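Local coordinates for protein DNA polymerase II large subunit (Pyrococcus horikoshii, PDB 7OEC) that probably carries out protein splicing, as an intein that excises itself from the large subunit of an archaeal DNA polymerase and joins the flanking sequences, at residues 77-82 / 91-96; 96-101 / 109-114. The protein carries 2 engineered substitutions. All coordinates share one frame; numbering follows the deposited sequence.

Ala111 CB of interaction 2 packs 3.4 Å from Thr92 OG1 of interaction 1, and Phe112 CE2 lies 3.2 Å from Asp95 OD1. Two consecutive beta hairpins meet here: interaction 1 pairs strands 79-84 and 89-93, interaction 2 pairs 97-102 and 105-110, and His96 belongs to both; the centres of the two contacts lie about 10 Å apart. The bend between them, with the sequence Thr-Val-Asp-His, is consistent with the block B TxxH motif, which in inteins comes close in space to the N-terminal splice junction. In keeping with this, Thr93 OG1 is hydrogen-bonded to Ala4 N, near the chain's start, while His96 NE2 bonds weakly to OXT of the C-terminal Gln169.

Interaction 1 (77-82 / 91-96); sequences DHLIRF and ETTVDH
Arg81 and Glu91 form a non-hydrogen-bonded antiparallel pair with both side chains on one face of the hairpin. From its base outward the arginine runs along the acid: Arg81 CB lies 3.7 Å from Glu91 CG, Arg81 CG rests near the same methylene, and Arg81 CD comes 3.5 Å from Glu91 OE2. With CG anti to the backbone N (chi1 179°) and the chain extended as far as NE, Arg81 NH1 reaches Glu91 OE2 in a 3.2 Å salt bridge. The oxygen is met on its anti side but tilted 34° out of the carboxylate plane, the two flat groups standing 79° apart, while NE pairs with Glu83. A leucine in place of Arg81 would probably leave both carboxylates without their shared positive partner. One step along, Ile80 N bonds Thr92 O at 2.9 Å and Thr92 N bonds Ile80 O at 3.0 Å. Beyond the strands, Asp77 OD1 accepts Val94 N from above its carboxylate plane, and a water links Asp77 OD2, Asp95 N and Thr93 OG1, itself hydrogen-bonded to Ala4 N. The chain leaves strand 89-93 through a type I turn from Thr93 to His96, consistent with the TxxH motif of intein block B.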
ATOM      1  N   ASP A  77      -4.434 -15.345   5.633  1.00 42.15           N
ATOM      2  CA  ASP A  77      -5.607 -15.347   4.792  1.00 43.24           C
ATOM      3  C   ASP A  77      -5.209 -15.298   3.322  1.00 36.74           C
ATOM      4  O   ASP A  77      -4.037 -15.218   2.945  1.00 34.22           O
ATOM      5  CB  ASP A  77      -6.649 -14.317   5.270  1.00 50.55           C
ATOM      6  CG  ASP A  77      -6.145 -12.899   5.222  1.00 53.20           C
ATOM      7  OD1 ASP A  77      -5.859 -12.483   4.070  1.00 51.31           O
ATOM      8  OD2 ASP A  77      -6.088 -12.205   6.285  1.00 52.87           O
ATOM      9  N   HIS A  78      -6.206 -15.519   2.492  1.00 32.72           N
ATOM     10  CA  HIS A  78      -6.009 -15.389   1.079  1.00 28.27           C
ATOM     11  C   HIS A  78      -5.682 -13.946   0.772  1.00 26.15           C
ATOM     12  O   HIS A  78      -5.921 -13.014   1.552  1.00 28.29           O
ATOM     13  CB  HIS A  78      -7.301 -15.713   0.349  1.00 32.03           C
ATOM     14  CG  HIS A  78      -7.619 -17.167   0.300  1.00 37.64           C
ATOM     15  ND1 HIS A  78      -7.541 -17.990   1.404  1.00 42.82           N
ATOM     16  CD2 HIS A  78      -7.990 -17.956  -0.736  1.00 40.53           C
ATOM     17  CE1 HIS A  78      -7.840 -19.226   1.048  1.00 45.45           C
ATOM     18  NE2 HIS A  78      -8.167 -19.222  -0.233  1.00 40.70           N
ATOM     19  N   LEU A  79      -5.122 -13.768  -0.374  1.00 20.17           N
ATOM     20  CA  LEU A  79      -4.991 -12.429  -0.872  1.00 20.17           C
ATOM     21  C   LEU A  79      -6.038 -12.216  -1.945  1.00 18.67           C
ATOM     22  O   LEU A  79      -6.607 -13.156  -2.502  1.00 20.04           O
ATOM     23  CB  LEU A  79      -3.610 -12.238  -1.471  1.00 23.02           C
ATOM     24  CG  LEU A  79      -2.390 -12.468  -0.594  1.00 27.77           C
ATOM     25  CD1 LEU A  79      -1.106 -12.396  -1.467  1.00 32.38           C
ATOM     26  CD2 LEU A  79      -2.299 -11.475   0.468  1.00 30.56           C
ATOM     27  N   ILE A  80      -6.276 -10.948  -2.232  1.00 19.79           N
ATOM     28  CA  ILE A  80      -7.058 -10.520  -3.376  1.00 17.50           C
ATOM     29  C   ILE A  80      -6.141  -9.721  -4.291  1.00 17.97           C
ATOM     30  O   ILE A  80      -5.409  -8.836  -3.831  1.00 19.73           O
ATOM     31  CB  ILE A  80      -8.282  -9.702  -2.925  1.00 21.60           C
ATOM     32  CG1 ILE A  80      -9.174 -10.586  -2.029  1.00 26.19           C
ATOM     33  CG2 ILE A  80      -9.071  -9.207  -4.125  1.00 24.09           C
ATOM     34  CD1 ILE A  80     -10.338  -9.863  -1.536  1.00 28.05           C
ATOM     35  N   ARG A  81      -6.178 -10.039  -5.572  1.00 18.93           N
ATOM     36  CA  ARG A  81      -5.435  -9.316  -6.584  1.00 17.92           C
ATOM     37  C   ARG A  81      -6.407  -8.527  -7.442  1.00 18.80           C
ATOM     38  O   ARG A  81      -7.405  -9.064  -7.939  1.00 22.07           O
ATOM     39  CB  ARG A  81      -4.649 -10.292  -7.453  1.00 21.71           C
ATOM     40  CG  ARG A  81      -3.839  -9.631  -8.566  1.00 23.57           C
ATOM     41  CD  ARG A  81      -3.133 -10.711  -9.341  1.00 29.66           C
ATOM     42  NE  ARG A  81      -2.552 -10.217 -10.572  1.00 37.02           N
ATOM     43  CZ  ARG A  81      -1.385  -9.599 -10.660  1.00 44.02           C
ATOM     44  NH1 ARG A  81      -0.646  -9.369  -9.563  1.00 49.40           N
ATOM     45  NH2 ARG A  81      -0.957  -9.258 -11.880  1.00 40.89           N
ATOM     46  N   PHE A  82      -6.114  -7.255  -7.600  1.00 17.96           N
ATOM     47  CA  PHE A  82      -6.854  -6.345  -8.449  1.00 17.42           C
ATOM     48  C   PHE A  82      -6.025  -6.049  -9.679  1.00 17.97           C
ATOM     49  O   PHE A  82      -4.882  -5.589  -9.565  1.00 20.79           O
ATOM     50  CB  PHE A  82      -7.093  -5.053  -7.682  1.00 18.50           C
ATOM     51  CG  PHE A  82      -7.859  -5.262  -6.427  1.00 18.87           C
ATOM     52  CD1 PHE A  82      -9.224  -5.468  -6.474  1.00 21.52           C
ATOM     53  CD2 PHE A  82      -7.209  -5.300  -5.219  1.00 21.08           C
ATOM     54  CE1 PHE A  82      -9.936  -5.711  -5.354  1.00 22.45           C
ATOM     55  CE2 PHE A  82      -7.928  -5.475  -4.036  1.00 22.49           C
ATOM     56  CZ  PHE A  82      -9.306  -5.686  -4.102  1.00 22.65           C
ATOM     57  N   GLU A  91      -2.061  -6.350  -4.775  1.00 18.05           N
ATOM     58  CA  GLU A  91      -2.609  -7.440  -3.979  1.00 16.98           C
ATOM     59  C   GLU A  91      -2.639  -7.024  -2.527  1.00 17.95           C
ATOM     60  O   GLU A  91      -1.710  -6.363  -2.056  1.00 18.14           O
ATOM     61  CB  GLU A  91      -1.730  -8.702  -4.067  1.00 20.47           C
ATOM     62  CG  GLU A  91      -1.693  -9.262  -5.463  1.00 25.04           C
ATOM     63  CD  GLU A  91      -0.752 -10.434  -5.644  1.00 32.14           C
ATOM     64  OE1 GLU A  91      -0.054 -10.850  -4.689  1.00 37.42           O
ATOM     65  OE2 GLU A  91      -0.729 -10.963  -6.764  1.00 34.14           O
ATOM     66  N   THR A  92      -3.695  -7.421  -1.816  1.00 17.78           N
ATOM     67  CA  THR A  92      -3.791  -7.172  -0.384  1.00 17.62           C
ATOM     68  C   THR A  92      -4.433  -8.360   0.307  1.00 17.88           C
ATOM     69  O   THR A  92      -5.020  -9.222  -0.338  1.00 20.10           O
ATOM     70  CB  THR A  92      -4.649  -5.962  -0.029  1.00 21.19           C
ATOM     71  OG1 THR A  92      -6.041  -6.249  -0.307  1.00 23.45           O
ATOM     72  CG2 THR A  92      -4.287  -4.745  -0.837  1.00 22.92           C
ATOM     73  N   THR A  93      -4.320  -8.412   1.626  1.00 18.79           N
ATOM     74  CA  THR A  93      -5.105  -9.424   2.316  1.00 19.26           C
ATOM     75  C   THR A  93      -6.615  -9.147   2.191  1.00 20.17           C
ATOM     76  O   THR A  93      -7.059  -8.044   1.848  1.00 19.69           O
ATOM     77  CB  THR A  93      -4.688  -9.536   3.772  1.00 22.40           C
ATOM     78  OG1 THR A  93      -4.826  -8.260   4.362  1.00 22.84           O
ATOM     79  CG2 THR A  93      -3.266 -10.006   3.950  1.00 23.65           C
ATOM     80  N   VAL A  94      -7.416 -10.188   2.470  1.00 22.87           N
ATOM     81  CA  VAL A  94      -8.830 -10.169   2.070  1.00 24.98           C
ATOM     82  C   VAL A  94      -9.596  -9.018   2.703  1.00 24.85           C
ATOM     83  O   VAL A  94     -10.567  -8.546   2.108  1.00 25.79           O
ATOM     84  CB  VAL A  94      -9.522 -11.509   2.371  1.00 31.87           C
ATOM     85  CG1 VAL A  94      -8.875 -12.514   1.614  1.00 38.80           C
ATOM     86  CG2 VAL A  94      -9.504 -11.831   3.832  1.00 32.27           C
ATOM     87  N   ASP A  95      -9.281  -8.638   3.954  1.00 24.26           N
ATOM     88  CA  ASP A  95     -10.022  -7.593   4.673  1.00 25.53           C
ATOM     89  C   ASP A  95      -9.304  -6.254   4.677  1.00 23.99           C
ATOM     90  O   ASP A  95      -9.713  -5.340   5.400  1.00 27.59           O
ATOM     91  CB  ASP A  95     -10.282  -8.001   6.127  1.00 30.45           C
ATOM     92  CG  ASP A  95     -11.250  -9.168   6.235  1.00 38.30           C
ATOM     93  OD1 ASP A  95     -12.115  -9.300   5.351  1.00 39.49           O
ATOM     94  OD2 ASP A  95     -11.129  -9.985   7.160  1.00 45.53           O
ATOM     95  N   HIS A  96      -8.242  -6.130   3.906  1.00 21.42           N
ATOM     96  CA  HIS A  96      -7.446  -4.926   3.917  1.00 19.58           C
ATOM     97  C   HIS A  96      -8.286  -3.771   3.387  1.00 18.73           C
ATOM     98  O   HIS A  96      -8.942  -3.918   2.356  1.00 21.11           O
ATOM     99  CB  HIS A  96      -6.277  -5.103   2.943  1.00 20.95           C
ATOM    100  CG  HIS A  96      -5.150  -4.135   3.146  1.00 20.14           C
ATOM    101  ND1 HIS A  96      -5.204  -2.805   2.770  1.00 20.64           N
ATOM    102  CD2 HIS A  96      -3.925  -4.317   3.690  1.00 23.71           C
ATOM    103  CE1 HIS A  96      -4.057  -2.217   3.072  1.00 21.00           C
ATOM    104  NE2 HIS A  96      -3.267  -3.113   3.634  1.00 24.10           N
TER
HETATM  105  O   HOH W   1      -7.032  -9.096   5.785  1.00 33.17           O

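Interaction 2 (96-101 / 109-114); sequences HPVLVY and KRAFEV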
ATOM      1  N   HIS A  96      -8.242  -6.130   3.906  1.00 21.42           N
ATOM      2  CA  HIS A  96      -7.446  -4.926   3.917  1.00 19.58           C
ATOM      3  C   HIS A  96      -8.286  -3.771   3.387  1.00 18.73           C
ATOM      4  O   HIS A  96      -8.942  -3.918   2.356  1.00 21.11           O
ATOM      5  CB  HIS A  96      -6.277  -5.103   2.943  1.00 20.95           C
ATOM      6  CG  HIS A  96      -5.150  -4.135   3.146  1.00 20.14           C
ATOM      7  ND1 HIS A  96      -5.204  -2.805   2.770  1.00 20.64           N
ATOM      8  CD2 HIS A  96      -3.925  -4.317   3.690  1.00 23.71           C
ATOM      9  CE1 HIS A  96      -4.057  -2.217   3.072  1.00 21.00           C
ATOM     10  NE2 HIS A  96      -3.267  -3.113   3.634  1.00 24.10           N
ATOM     11  N   PRO A  97      -8.224  -2.604   4.002  1.00 20.06           N
ATOM     12  CA  PRO A  97      -8.891  -1.444   3.398  1.00 20.00           C
ATOM     13  C   PRO A  97      -8.290  -1.079   2.048  1.00 18.17           C
ATOM     14  O   PRO A  97      -7.070  -1.054   1.870  1.00 20.75           O
ATOM     15  CB  PRO A  97      -8.658  -0.321   4.403  1.00 21.17           C
ATOM     16  CG  PRO A  97      -7.638  -0.833   5.311  1.00 26.99           C
ATOM     17  CD  PRO A  97      -7.601  -2.290   5.294  1.00 21.75           C
ATOM     18  N   VAL A  98      -9.166  -0.739   1.112  1.00 18.29           N
ATOM     19  CA  VAL A  98      -8.808  -0.315  -0.233  1.00 17.93           C
ATOM     20  C   VAL A  98      -9.593   0.957  -0.496  1.00 17.67           C
ATOM     21  O   VAL A  98     -10.782   1.042  -0.162  1.00 21.96           O
ATOM     22  CB  VAL A  98      -9.187  -1.417  -1.252  1.00 19.78           C
ATOM     23  CG1 VAL A  98      -8.970  -0.947  -2.721  1.00 19.21           C
ATOM     24  CG2 VAL A  98      -8.322  -2.668  -1.022  1.00 21.27           C
ATOM     25  N   LEU A  99      -8.944   1.934  -1.121  1.00 16.50           N
ATOM     26  CA  LEU A  99      -9.592   3.189  -1.473  1.00 16.61           C
ATOM     27  C   LEU A  99     -10.051   3.161  -2.919  1.00 15.75           C
ATOM     28  O   LEU A  99      -9.256   2.911  -3.824  1.00 17.56           O
ATOM     29  CB  LEU A  99      -8.630   4.351  -1.304  1.00 18.08           C
ATOM     30  CG  LEU A  99      -8.133   4.498   0.117  1.00 21.61           C
ATOM     31  CD1 LEU A  99      -7.238   5.680   0.197  1.00 22.92           C
ATOM     32  CD2 LEU A  99      -9.263   4.650   1.121  1.00 26.64           C
ATOM     33  N   VAL A 100     -11.335   3.402  -3.128  1.00 17.92           N
ATOM     34  CA  VAL A 100     -11.910   3.527  -4.458  1.00 18.44           C
ATOM     35  C   VAL A 100     -12.505   4.918  -4.572  1.00 18.41           C
ATOM     36  O   VAL A 100     -12.893   5.525  -3.580  1.00 24.37           O
ATOM     37  CB  VAL A 100     -12.949   2.432  -4.761  1.00 22.11           C
ATOM     38  CG1 VAL A 100     -12.331   1.053  -4.743  1.00 24.63           C
ATOM     39  CG2 VAL A 100     -14.026   2.444  -3.790  1.00 25.61           C
ATOM     40  N   TYR A 101     -12.565   5.442  -5.773  1.00 18.84           N
ATOM     41  CA  TYR A 101     -12.967   6.828  -5.944  1.00 19.33           C
ATOM     42  C   TYR A 101     -14.358   6.885  -6.537  1.00 20.56           C
ATOM     43  O   TYR A 101     -14.601   6.372  -7.625  1.00 22.85           O
ATOM     44  CB  TYR A 101     -12.010   7.538  -6.865  1.00 21.39           C
ATOM     45  CG  TYR A 101     -12.097   9.033  -6.751  1.00 25.89           C
ATOM     46  CD1 TYR A 101     -12.703   9.780  -7.746  1.00 30.59           C
ATOM     47  CD2 TYR A 101     -11.553   9.706  -5.652  1.00 26.22           C
ATOM     48  CE1 TYR A 101     -12.761  11.184  -7.673  1.00 31.92           C
ATOM     49  CE2 TYR A 101     -11.628  11.094  -5.552  1.00 30.58           C
ATOM     50  CZ  TYR A 101     -12.225  11.823  -6.569  1.00 33.66           C
ATOM     51  OH  TYR A 101     -12.268  13.197  -6.462  1.00 39.90           O
ATOM     52  N   LYS A 109     -13.200   0.700   1.435  1.00 21.63           N
ATOM     53  CA  LYS A 109     -13.894  -0.578   1.406  1.00 23.24           C
ATOM     54  C   LYS A 109     -12.935  -1.685   1.817  1.00 20.79           C
ATOM     55  O   LYS A 109     -11.755  -1.620   1.494  1.00 23.62           O
ATOM     56  CB  LYS A 109     -14.254  -0.969  -0.051  1.00 25.31           C
ATOM     57  CG  LYS A 109     -15.266  -0.096  -0.713  1.00 28.95           C
ATOM     58  CD  LYS A 109     -15.722  -0.625  -2.077  1.00 29.91           C
ATOM     59  CE  LYS A 109     -16.795   0.284  -2.657  1.00 35.93           C
ATOM     60  NZ  LYS A 109     -17.452  -0.365  -3.802  1.00 38.56           N
ATOM     61  N   ARG A 110     -13.431  -2.738   2.457  1.00 21.10           N
ATOM     62  CA  ARG A 110     -12.589  -3.919   2.604  1.00 22.91           C
ATOM     63  C   ARG A 110     -12.335  -4.515   1.229  1.00 20.99           C
ATOM     64  O   ARG A 110     -13.184  -4.436   0.342  1.00 21.19           O
ATOM     65  CB  ARG A 110     -13.244  -4.952   3.521  1.00 29.14           C
ATOM     66  CG  ARG A 110     -13.317  -4.462   4.961  1.00 37.40           C
ATOM     67  CD  ARG A 110     -14.179  -5.341   5.846  1.00 46.66           C
ATOM     68  NE  ARG A 110     -15.591  -5.232   5.491  1.00 54.62           N
ATOM     69  CZ  ARG A 110     -16.591  -5.827   6.146  1.00 60.28           C
ATOM     70  NH1 ARG A 110     -16.346  -6.591   7.218  1.00 60.84           N
ATOM     71  NH2 ARG A 110     -17.847  -5.653   5.730  1.00 63.00           N
ATOM     72  N   ALA A 111     -11.168  -5.133   1.060  1.00 20.26           N
ATOM     73  CA  ALA A 111     -10.779  -5.596  -0.264  1.00 18.73           C
ATOM     74  C   ALA A 111     -11.831  -6.513  -0.866  1.00 21.50           C
ATOM     75  O   ALA A 111     -12.107  -6.423  -2.063  1.00 22.15           O
ATOM     76  CB  ALA A 111      -9.436  -6.301  -0.184  1.00 19.99           C
ATOM     77  N   PHE A 112     -12.451  -7.385  -0.059  1.00 22.23           N
ATOM     78  CA  PHE A 112     -13.415  -8.340  -0.616  1.00 23.23           C
ATOM     79  C   PHE A 112     -14.715  -7.686  -1.073  1.00 25.14           C
ATOM     80  O   PHE A 112     -15.510  -8.337  -1.767  1.00 28.01           O
ATOM     81  CB  PHE A 112     -13.728  -9.498   0.354  1.00 25.74           C
ATOM     82  CG  PHE A 112     -14.571  -9.105   1.544  1.00 32.49           C
ATOM     83  CD1 PHE A 112     -15.962  -9.102   1.480  1.00 36.45           C
ATOM     84  CD2 PHE A 112     -13.972  -8.735   2.723  1.00 33.48           C
ATOM     85  CE1 PHE A 112     -16.724  -8.719   2.579  1.00 37.94           C
ATOM     86  CE2 PHE A 112     -14.718  -8.334   3.809  1.00 35.64           C
ATOM     87  CZ  PHE A 112     -16.100  -8.326   3.741  1.00 37.18           C
ATOM     88  N   GLU A 113     -14.935  -6.424  -0.724  1.00 23.58           N
ATOM     89  CA  GLU A 113     -16.109  -5.688  -1.156  1.00 23.63           C
ATOM     90  C   GLU A 113     -15.879  -4.864  -2.420  1.00 21.96           C
ATOM     91  O   GLU A 113     -16.849  -4.308  -2.963  1.00 24.11           O
ATOM     92  CB  GLU A 113     -16.521  -4.694  -0.070  1.00 25.93           C
ATOM     93  CG  GLU A 113     -16.924  -5.272   1.252  1.00 31.99           C
ATOM     94  CD  GLU A 113     -17.066  -4.166   2.405  1.00 39.64           C
ATOM     95  OE1 GLU A 113     -16.336  -3.092   2.499  1.00 39.58           O
ATOM     96  OE2 GLU A 113     -17.947  -4.403   3.256  1.00 45.97           O
ATOM     97  N   VAL A 114     -14.626  -4.738  -2.873  1.00 20.02           N
ATOM     98  CA  VAL A 114     -14.353  -4.023  -4.111  1.00 19.58           C
ATOM     99  C   VAL A 114     -14.964  -4.811  -5.259  1.00 22.10           C
ATOM    100  O   VAL A 114     -14.990  -6.052  -5.237  1.00 23.92           O
ATOM    101  CB  VAL A 114     -12.831  -3.848  -4.276  1.00 20.49           C
ATOM    102  CG1 VAL A 114     -12.477  -3.170  -5.617  1.00 20.40           C
ATOM    103  CG2 VAL A 114     -12.257  -2.987  -3.144  1.00 20.27           C
TER
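Val98 and Lys109 satisfy each other's backbone: Val98 N donates to Lys109 O at 2.8 Å, and Lys109 N returns an almost straight bond (172°) to Val98 O at 2.9 Å. This is a hydrogen-bonded antiparallel pair of the second hairpin. Beside it Pro97 has no amide hydrogen to offer, and its CA makes a CH···O contact with the same Lys109 O. The pairing fades at Ala111, whose N makes a weak, bent bond (123°) to His96 O, just as the chain turns into the 3-10 segment 111-113. His96 ND1 donates to Pro97 O, 2.7 Å away and in the plane of the imidazole, which restrains the ring's rotation. Across the entrance to the 3-10 turn, Glu113 grips Arg110 twice, its OE1 accepting Arg110 N and its OE2 taking Arg110 NH2 in a 2.8 Å salt bridge. Phe112 sets its CZ over the centre of the guanidinium, ring edge against guanidinium face. Lys109 stretches its extended chain across Val100, CE lying 3.7 Å from Val100 CG2, before NZ finds Asn118 OD1. On the face that Val98 shares with Lys109, Val98 CG1 meets Val114 CG2, and Val98 CG2 meets Ala111 CB at 3.9 Å. Firm backbone pairing between these segments is thus confined to Val98 and Lys109; where it weakens at Ala111, the Arg110-Glu113 bonds probably steady the turn and Val98's apolar contacts hold it to the strand.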